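Local coordinates for protein putative TRAP PERIPLASMIC SOLUTE BINDING PROTEIN (Haemophilus influenzae, PDB 4PBQ) that binds L-gulonate and probably delivers such sugar acids to a TRAP transporter for uptake across the inner membrane, at residues Asp176-Ala180 against Met181-Pro185; Ile149-Asn152 against Lys153-Lys157; Ile51-Glu54 against Thr55-Tyr59. All blocks are in the same frame, centred on the assembly; numbering follows the deposited sequence.

Overall arrangement
Along the chain, interaction 3 comes first, then interaction 2, then interaction 1. Residues 51-59 end helix 38-54 and lead into strand 59-64, and their centre lies about 47 Å from that of interaction 1 and about 48 Å from that of interaction 2, across the centre of the chain. Interactions 1 and 2 lie about 14 Å apart, centre to centre, and touch where Trp177 CH2 meets Ile149 CD1 at 4.1 Å. This touch brings helix 172-180 of a beta-alpha-beta unit against the end of strand 136-151 of the large mixed sheet. The side chain of Trp177 is about 10 Å from bound L-gulonate, so these are not pocket contacts.

Interaction 1: Asp176-Ala180 against Met181-Pro185; sequences DWAKA and MNINP
Met181 lies across the indole of Trp177 at the point where a Schellman motif ends helix 172-180, inside the beta-alpha-beta unit of strand 165-168, this helix and strand 184-187. The carbonyls of Trp177, Ala178 and Lys179 are taken up by the turn that follows. Trp177 O accepts from Met181 N at 3.1 Å, with the donor tilted 17° from the carbonyl plane. Ala178 O receives Ile183 N at 2.9 Å, the six-to-one bond of the motif, and a weak second bond from Met181 N, so that one NH is shared by two acceptors. Lys179 O is bound by Asn182 N at 3.0 Å, but from above the carbonyl plane and not on a lone pair. Asn182 makes this reversal possible through its positive phi of 64°. Beyond the turn, Asn184 has backbone bonds to Leu164 and Leu166, which begin the parallel pairing with strand 165-168.

Apolar contacts line the turn: Ala178 CB meets Pro185 CB at 3.7 Å and also faces Ile183 CB, while the aliphatic CG of Lys179 rests against the Pro185 ring. With chi1 at 164°, the indole of Trp177 is carried away from its own backbone N and alongside Met181; His229 stacks on the same ring system. Met181, modelled as selenomethionine, bends at chi2 and chi3 and crosses the indole at about a right angle. Its selenium, Met181 SE, makes an oblique Met-aromatic contact 4.9 Å from the centroid of the Trp177 five-membered ring, and Met181 CG sits over one ring face as a CH-pi donor, 3.8 Å from Trp177 CE2.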
loop_
_atom_site.group_PDB
_atom_site.type_symbol
_atom_site.label_atom_id
_atom_site.label_comp_id
_atom_site.label_asym_id
_atom_site.label_seq_id
_atom_site.Cartn_x
_atom_site.Cartn_y
_atom_site.Cartn_z
ATOM N N ASP A 176 10.283 11.245 -6.391
ATOM C CA ASP A 176 11.030 11.052 -7.644
ATOM C C ASP A 176 10.137 10.669 -8.831
ATOM O O ASP A 176 10.320 11.166 -9.954
ATOM C CB ASP A 176 12.131 10.016 -7.436
ATOM C CG ASP A 176 13.202 10.478 -6.464
ATOM O OD1 ASP A 176 13.341 11.707 -6.204
ATOM O OD2 ASP A 176 13.929 9.594 -5.982
ATOM N N TRP A 177 9.169 9.790 -8.583
ATOM C CA TRP A 177 8.199 9.417 -9.604
ATOM C C TRP A 177 7.492 10.668 -10.138
ATOM O O TRP A 177 7.392 10.889 -11.351
ATOM C CB TRP A 177 7.182 8.397 -9.045
ATOM C CG TRP A 177 5.971 8.293 -9.917
ATOM C CD1 TRP A 177 5.844 7.551 -11.053
ATOM C CD2 TRP A 177 4.729 8.990 -9.751
ATOM N NE1 TRP A 177 4.613 7.749 -11.619
ATOM C CE2 TRP A 177 3.902 8.627 -10.833
ATOM C CE3 TRP A 177 4.246 9.902 -8.802
ATOM C CZ2 TRP A 177 2.617 9.141 -10.999
ATOM C CZ3 TRP A 177 2.954 10.408 -8.960
ATOM C CH2 TRP A 177 2.156 10.014 -10.044
ATOM N N ALA A 178 7.028 11.517 -9.228
ATOM C CA ALA A 178 6.287 12.695 -9.631
ATOM C C ALA A 178 7.167 13.621 -10.460
ATOM O O ALA A 178 6.736 14.121 -11.480
ATOM C CB ALA A 178 5.720 13.423 -8.438
ATOM N N LYS A 179 8.406 13.800 -10.044
ATOM C CA LYS A 179 9.311 14.661 -10.812
ATOM C C LYS A 179 9.611 14.089 -12.197
ATOM O O LYS A 179 9.809 14.830 -13.169
ATOM C CB LYS A 179 10.600 14.915 -10.020
ATOM C CG LYS A 179 10.333 15.711 -8.712
ATOM C CD LYS A 179 11.571 15.921 -7.886
ATOM C CE LYS A 179 12.442 16.988 -8.533
ATOM N NZ LYS A 179 13.350 17.594 -7.550
ATOM N N ALA A 180 9.660 12.769 -12.311
ATOM C CA ALA A 180 9.871 12.141 -13.618
ATOM C C ALA A 180 8.684 12.373 -14.562
ATOM O O ALA A 180 8.836 12.316 -15.792
ATOM C CB ALA A 180 10.140 10.631 -13.458
HETATM N N MSE A 181 7.509 12.613 -13.977
HETATM C CA MSE A 181 6.286 12.941 -14.719
HETATM C C MSE A 181 6.153 14.445 -15.015
HETATM O O MSE A 181 5.195 14.862 -15.649
HETATM C CB MSE A 181 5.036 12.481 -13.966
HETATM C CG MSE A 181 4.942 10.967 -13.667
HETATM SE SE MSE A 181 5.043 9.846 -15.265
HETATM C CE MSE A 181 6.731 8.942 -14.930
ATOM N N ASN A 182 7.137 15.232 -14.582
ATOM C CA ASN A 182 7.115 16.697 -14.640
ATOM C C ASN A 182 6.005 17.282 -13.760
ATOM O O ASN A 182 5.495 18.375 -14.027
ATOM C CB ASN A 182 7.002 17.201 -16.095
ATOM C CG ASN A 182 7.590 18.580 -16.272
ATOM O OD1 ASN A 182 8.361 19.043 -15.433
ATOM N ND2 ASN A 182 7.239 19.244 -17.374
ATOM N N ILE A 183 5.615 16.511 -12.737
ATOM C CA ILE A 183 4.687 16.956 -11.701
ATOM C C ILE A 183 5.465 17.604 -10.562
ATOM O O ILE A 183 6.584 17.189 -10.283
ATOM C CB ILE A 183 3.887 15.755 -11.157
ATOM C CG1 ILE A 183 2.970 15.164 -12.236
ATOM C CG2 ILE A 183 3.070 16.160 -9.921
ATOM C CD1 ILE A 183 2.373 13.803 -11.857
ATOM N N ASN A 184 4.870 18.609 -9.898
ATOM C CA ASN A 184 5.451 19.211 -8.683
ATOM C C ASN A 184 4.910 18.497 -7.433
ATOM O O ASN A 184 3.779 18.734 -7.055
ATOM C CB ASN A 184 5.093 20.698 -8.579
ATOM C CG ASN A 184 5.547 21.502 -9.800
ATOM O OD1 ASN A 184 6.609 21.243 -10.361
ATOM N ND2 ASN A 184 4.742 22.478 -10.210
ATOM N N PRO A 185 5.707 17.626 -6.816
ATOM C CA PRO A 185 5.239 16.877 -5.644
ATOM C C PRO A 185 5.373 17.674 -4.368
ATOM O O PRO A 185 6.246 18.518 -4.247
ATOM C CB PRO A 185 6.196 15.694 -5.606
ATOM C CG PRO A 185 7.499 16.303 -6.087
ATOM C CD PRO A 185 7.093 17.248 -7.173
#

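Interaction 2: Ile149-Asn152 against Lys153-Lys157; sequences ISSN and KKLEK
Ile149, Ser151 and Leu155 meet where the backbone leaves extended geometry: Ser151 ends strand 136-151, Asn152 turns the chain with helical phi/psi of -75/-17°, and Lys153 to Leu155 return to extended values without forming a regular strand. This bend carries Leu155 back over the strand, on the side to which Ile149 and Ser151 point, while the intervening Ser150 points away.

Ser151 supplies the polar link. Its hydroxyl stands anti to the backbone N, beside its own carbonyl carbon, and reaches forward across the bend. From there Ser151 OG donates to Lys153 O at 2.7 Å, approaching in the carbonyl plane on a lone pair, with a C=O...OG angle of 120°. Ser151 OG also lies 2.9 Å from Lys153 N and 3.6 Å from Lys153 CB, so the start of the lysine side chain passes close beside the hydroxyl. Beyond CG that chain runs extended, and its NZ forms a salt bridge with Asp203.

The apolar link is made by one methyl from each partner. Ile149 CG2 meets Leu155 CD1 at 4.0 Å, the two side chains crossing at about a right angle, and Leu155 CD1 comes within 4.2 Å of Ser151 OG. Leu155 also touches Ile225 of strand 223-225 and Leu164, which places it between the mixed sheet and the loop leading to strand 165-168.

Because the OG of buried Ser151 donates to Lys153 O, its polar hydrogen is used inside the bend and fixes that carbonyl as the chain leaves the sheet; the Ile149 and Leu155 methyls add a separate apolar contact.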
loop_
_atom_site.group_PDB
_atom_site.type_symbol
_atom_site.label_atom_id
_atom_site.label_comp_id
_atom_site.label_asym_id
_atom_site.label_seq_id
_atom_site.Cartn_x
_atom_site.Cartn_y
_atom_site.Cartn_z
ATOM N N ILE A 149 -4.521 8.681 -10.095
ATOM C CA ILE A 149 -4.387 10.099 -9.754
ATOM C C ILE A 149 -5.742 10.783 -9.644
ATOM O O ILE A 149 -6.548 10.737 -10.564
ATOM C CB ILE A 149 -3.560 10.832 -10.833
ATOM C CG1 ILE A 149 -2.158 10.218 -10.921
ATOM C CG2 ILE A 149 -3.479 12.322 -10.511
ATOM C CD1 ILE A 149 -1.349 10.706 -12.128
ATOM N N SER A 150 -6.017 11.382 -8.493
ATOM C CA SER A 150 -7.185 12.213 -8.350
ATOM C C SER A 150 -6.752 13.677 -8.485
ATOM O O SER A 150 -5.645 14.034 -8.110
ATOM C CB SER A 150 -7.896 11.968 -7.028
ATOM O OG SER A 150 -7.152 12.378 -5.910
ATOM N N SER A 151 -7.627 14.518 -9.007
ATOM C CA SER A 151 -7.200 15.836 -9.424
ATOM C C SER A 151 -8.360 16.787 -9.638
ATOM O O SER A 151 -9.400 16.399 -10.170
ATOM C CB SER A 151 -6.419 15.704 -10.739
ATOM O OG SER A 151 -6.004 16.972 -11.169
ATOM N N ASN A 152 -8.159 18.056 -9.291
ATOM C CA ASN A 152 -9.106 19.111 -9.628
ATOM C C ASN A 152 -9.011 19.467 -11.103
ATOM O O ASN A 152 -9.899 20.106 -11.640
ATOM C CB ASN A 152 -8.824 20.383 -8.844
ATOM C CG ASN A 152 -9.039 20.222 -7.356
ATOM O OD1 ASN A 152 -9.875 19.440 -6.920
ATOM N ND2 ASN A 152 -8.290 20.975 -6.573
ATOM N N LYS A 153 -7.905 19.067 -11.723
ATOM C CA LYS A 153 -7.590 19.438 -13.098
ATOM C C LYS A 153 -7.661 18.209 -14.004
ATOM O O LYS A 153 -7.122 17.173 -13.670
ATOM C CB LYS A 153 -6.161 20.013 -13.164
ATOM C CG LYS A 153 -5.937 21.356 -12.445
ATOM C CD LYS A 153 -4.453 21.761 -12.500
ATOM C CE LYS A 153 -4.163 23.100 -11.809
ATOM N NZ LYS A 153 -2.684 23.275 -11.514
ATOM N N LYS A 154 -8.276 18.341 -15.175
ATOM C CA LYS A 154 -8.317 17.239 -16.115
ATOM C C LYS A 154 -6.909 16.905 -16.643
ATOM O O LYS A 154 -6.155 17.796 -17.025
ATOM C CB LYS A 154 -9.279 17.569 -17.253
ATOM C CG LYS A 154 -9.265 16.589 -18.398
ATOM C CD LYS A 154 -10.215 17.023 -19.524
ATOM C CE LYS A 154 -11.588 16.405 -19.363
ATOM N NZ LYS A 154 -12.447 16.644 -20.568
ATOM N N LEU A 155 -6.559 15.622 -16.633
ATOM C CA LEU A 155 -5.286 15.163 -17.173
ATOM C C LEU A 155 -5.533 14.067 -18.209
ATOM O O LEU A 155 -6.029 12.992 -17.873
ATOM C CB LEU A 155 -4.387 14.619 -16.056
ATOM C CG LEU A 155 -4.257 15.496 -14.805
ATOM C CD1 LEU A 155 -3.563 14.705 -13.708
ATOM C CD2 LEU A 155 -3.495 16.794 -15.126
ATOM N N GLU A 156 -5.184 14.319 -19.470
ATOM C CA GLU A 156 -5.420 13.313 -20.507
ATOM C C GLU A 156 -4.252 13.168 -21.474
ATOM O O GLU A 156 -4.318 12.384 -22.418
ATOM C CB GLU A 156 -6.726 13.606 -21.265
ATOM C CG GLU A 156 -6.777 14.955 -21.931
ATOM C CD GLU A 156 -8.211 15.424 -22.235
ATOM O OE1 GLU A 156 -8.394 16.639 -22.457
ATOM O OE2 GLU A 156 -9.144 14.594 -22.257
ATOM N N LYS A 157 -3.178 13.906 -21.216
ATOM C CA LYS A 157 -1.956 13.760 -21.987
ATOM C C LYS A 157 -0.788 14.210 -21.122
ATOM O O LYS A 157 -0.968 14.919 -20.134
ATOM C CB LYS A 157 -2.023 14.580 -23.284
ATOM C CG LYS A 157 -2.106 16.075 -23.058
ATOM C CD LYS A 157 -2.254 16.852 -24.361
ATOM C CE LYS A 157 -2.452 18.344 -24.095
ATOM N NZ LYS A 157 -3.756 18.664 -23.403
#

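Interaction 3: Ile51-Glu54 against Thr55-Tyr59; sequences IENE and TNHKY
Thr55 chi1 of 71° sets OG1 between its backbone N and carbonyl carbon, facing back along the helix to Ile51, and His57 chi1 of -68° helps lay the imidazole over the carbonyl of Glu52. Thr55 OG1 donates to Ile51 O at 2.8 Å, and Thr55 N adds a weak bond to the same oxygen, so two donors of one residue grip it. Glu52 O accepts His57 N at 2.9 Å and also sits over the centre of the His57 imidazole, 3.4 Å above its plane. That six-to-one bond and a weak one from Asn56 N to Asn53 O make the Schellman motif that ends helix 38-54, with Asn56, of positive phi, as C-prime residue. The overlapping type I' turn from Thr55 to Lys58 is closed by Lys58 N on Thr55 O, 3.0 Å, and directs the chain into strand 59-64. Ile51 CG2 packs on Tyr59 CB at 3.9 Å; Ile51 also touches Phe254 of helix 248-281, whose ring meets that of Tyr59 edge-to-face. Glu52 OE2 forms a salt bridge with Lys48 NZ and accepts a hydrogen bond from Ile61 N. Asn53 and His57 lie side by side, their planes 88° apart, and a water in the plane of the ring bridges them, donating to Asn53 OD1 and lying 2.7 Å from both Asn53 OD1 and His57 NE2.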
loop_
_atom_site.group_PDB
_atom_site.type_symbol
_atom_site.label_atom_id
_atom_site.label_comp_id
_atom_site.label_asym_id
_atom_site.label_seq_id
_atom_site.Cartn_x
_atom_site.Cartn_y
_atom_site.Cartn_z
ATOM N N ILE A 51 -7.545 -16.391 15.378
ATOM C CA ILE A 51 -6.618 -16.394 16.496
ATOM C C ILE A 51 -7.360 -16.479 17.834
ATOM O O ILE A 51 -7.020 -17.306 18.695
ATOM C CB ILE A 51 -5.712 -15.160 16.452
ATOM C CG1 ILE A 51 -4.668 -15.339 15.343
ATOM C CG2 ILE A 51 -4.994 -14.953 17.777
ATOM C CD1 ILE A 51 -3.946 -14.028 14.942
ATOM N N GLU A 52 -8.382 -15.654 18.012
ATOM C CA GLU A 52 -9.032 -15.585 19.327
ATOM C C GLU A 52 -9.741 -16.912 19.624
ATOM O O GLU A 52 -9.685 -17.431 20.745
ATOM C CB GLU A 52 -9.995 -14.386 19.367
ATOM C CG GLU A 52 -9.248 -13.047 19.298
ATOM C CD GLU A 52 -10.141 -11.816 19.419
ATOM O OE1 GLU A 52 -11.386 -11.938 19.411
ATOM O OE2 GLU A 52 -9.579 -10.702 19.516
ATOM N N ASN A 53 -10.392 -17.487 18.624
ATOM C CA ASN A 53 -11.062 -18.775 18.842
ATOM C C ASN A 53 -10.113 -19.956 19.020
ATOM O O ASN A 53 -10.282 -20.776 19.921
ATOM C CB ASN A 53 -12.029 -19.081 17.704
ATOM C CG ASN A 53 -13.286 -18.244 17.763
ATOM O OD1 ASN A 53 -13.844 -18.018 18.834
ATOM N ND2 ASN A 53 -13.755 -17.801 16.602
ATOM N N GLU A 54 -9.132 -20.073 18.146
ATOM C CA GLU A 54 -8.292 -21.255 18.123
ATOM C C GLU A 54 -7.147 -21.236 19.144
ATOM O O GLU A 54 -6.433 -22.227 19.290
ATOM C CB GLU A 54 -7.810 -21.501 16.692
ATOM C CG GLU A 54 -8.998 -21.711 15.759
ATOM C CD GLU A 54 -8.649 -22.075 14.321
ATOM O OE1 GLU A 54 -7.531 -22.573 14.083
ATOM O OE2 GLU A 54 -9.529 -21.861 13.438
ATOM N N THR A 55 -6.985 -20.129 19.871
ATOM C CA THR A 55 -6.038 -20.097 20.985
ATOM C C THR A 55 -6.755 -20.027 22.330
ATOM O O THR A 55 -6.188 -19.576 23.327
ATOM C CB THR A 55 -5.056 -18.908 20.899
ATOM O OG1 THR A 55 -5.745 -17.668 21.159
ATOM C CG2 THR A 55 -4.368 -18.870 19.553
ATOM N N ASN A 56 -8.008 -20.465 22.375
ATOM C CA ASN A 56 -8.730 -20.468 23.646
ATOM C C ASN A 56 -8.722 -19.063 24.255
ATOM O O ASN A 56 -8.644 -18.897 25.473
ATOM C CB ASN A 56 -8.069 -21.465 24.604
ATOM C CG ASN A 56 -8.839 -21.635 25.919
ATOM O OD1 ASN A 56 -10.054 -21.439 25.974
ATOM N ND2 ASN A 56 -8.114 -21.982 26.986
ATOM N N HIS A 57 -8.742 -18.060 23.389
ATOM C CA HIS A 57 -8.797 -16.661 23.799
ATOM C C HIS A 57 -7.579 -16.170 24.613
ATOM O O HIS A 57 -7.667 -15.209 25.375
ATOM C CB HIS A 57 -10.105 -16.425 24.547
ATOM C CG HIS A 57 -11.308 -16.536 23.666
ATOM N ND1 HIS A 57 -12.011 -17.713 23.501
ATOM C CD2 HIS A 57 -11.907 -15.624 22.862
ATOM C CE1 HIS A 57 -13.003 -17.513 22.653
ATOM N NE2 HIS A 57 -12.961 -16.254 22.251
ATOM N N LYS A 58 -6.433 -16.804 24.386
ATOM C CA LYS A 58 -5.168 -16.446 25.041
ATOM C C LYS A 58 -4.592 -15.156 24.458
ATOM O O LYS A 58 -3.783 -14.468 25.104
ATOM C CB LYS A 58 -4.168 -17.568 24.806
ATOM C CG LYS A 58 -2.778 -17.322 25.349
ATOM C CD LYS A 58 -1.906 -18.557 25.157
ATOM C CE LYS A 58 -0.483 -18.341 25.658
ATOM N NZ LYS A 58 0.317 -19.608 25.549
ATOM N N TYR A 59 -4.982 -14.867 23.219
ATOM C CA TYR A 59 -4.605 -13.621 22.542
ATOM C C TYR A 59 -5.859 -12.880 22.146
ATOM O O TYR A 59 -6.833 -13.479 21.712
ATOM C CB TYR A 59 -3.747 -13.876 21.279
ATOM C CG TYR A 59 -2.535 -14.684 21.594
ATOM C CD1 TYR A 59 -2.607 -16.060 21.624
ATOM C CD2 TYR A 59 -1.331 -14.079 21.916
ATOM C CE1 TYR A 59 -1.520 -16.833 21.954
ATOM C CE2 TYR A 59 -0.222 -14.851 22.252
ATOM C CZ TYR A 59 -0.327 -16.231 22.260
ATOM O OH TYR A 59 0.769 -17.005 22.595
HETATM O O HOH W 1 -14.748 -15.896 20.240
#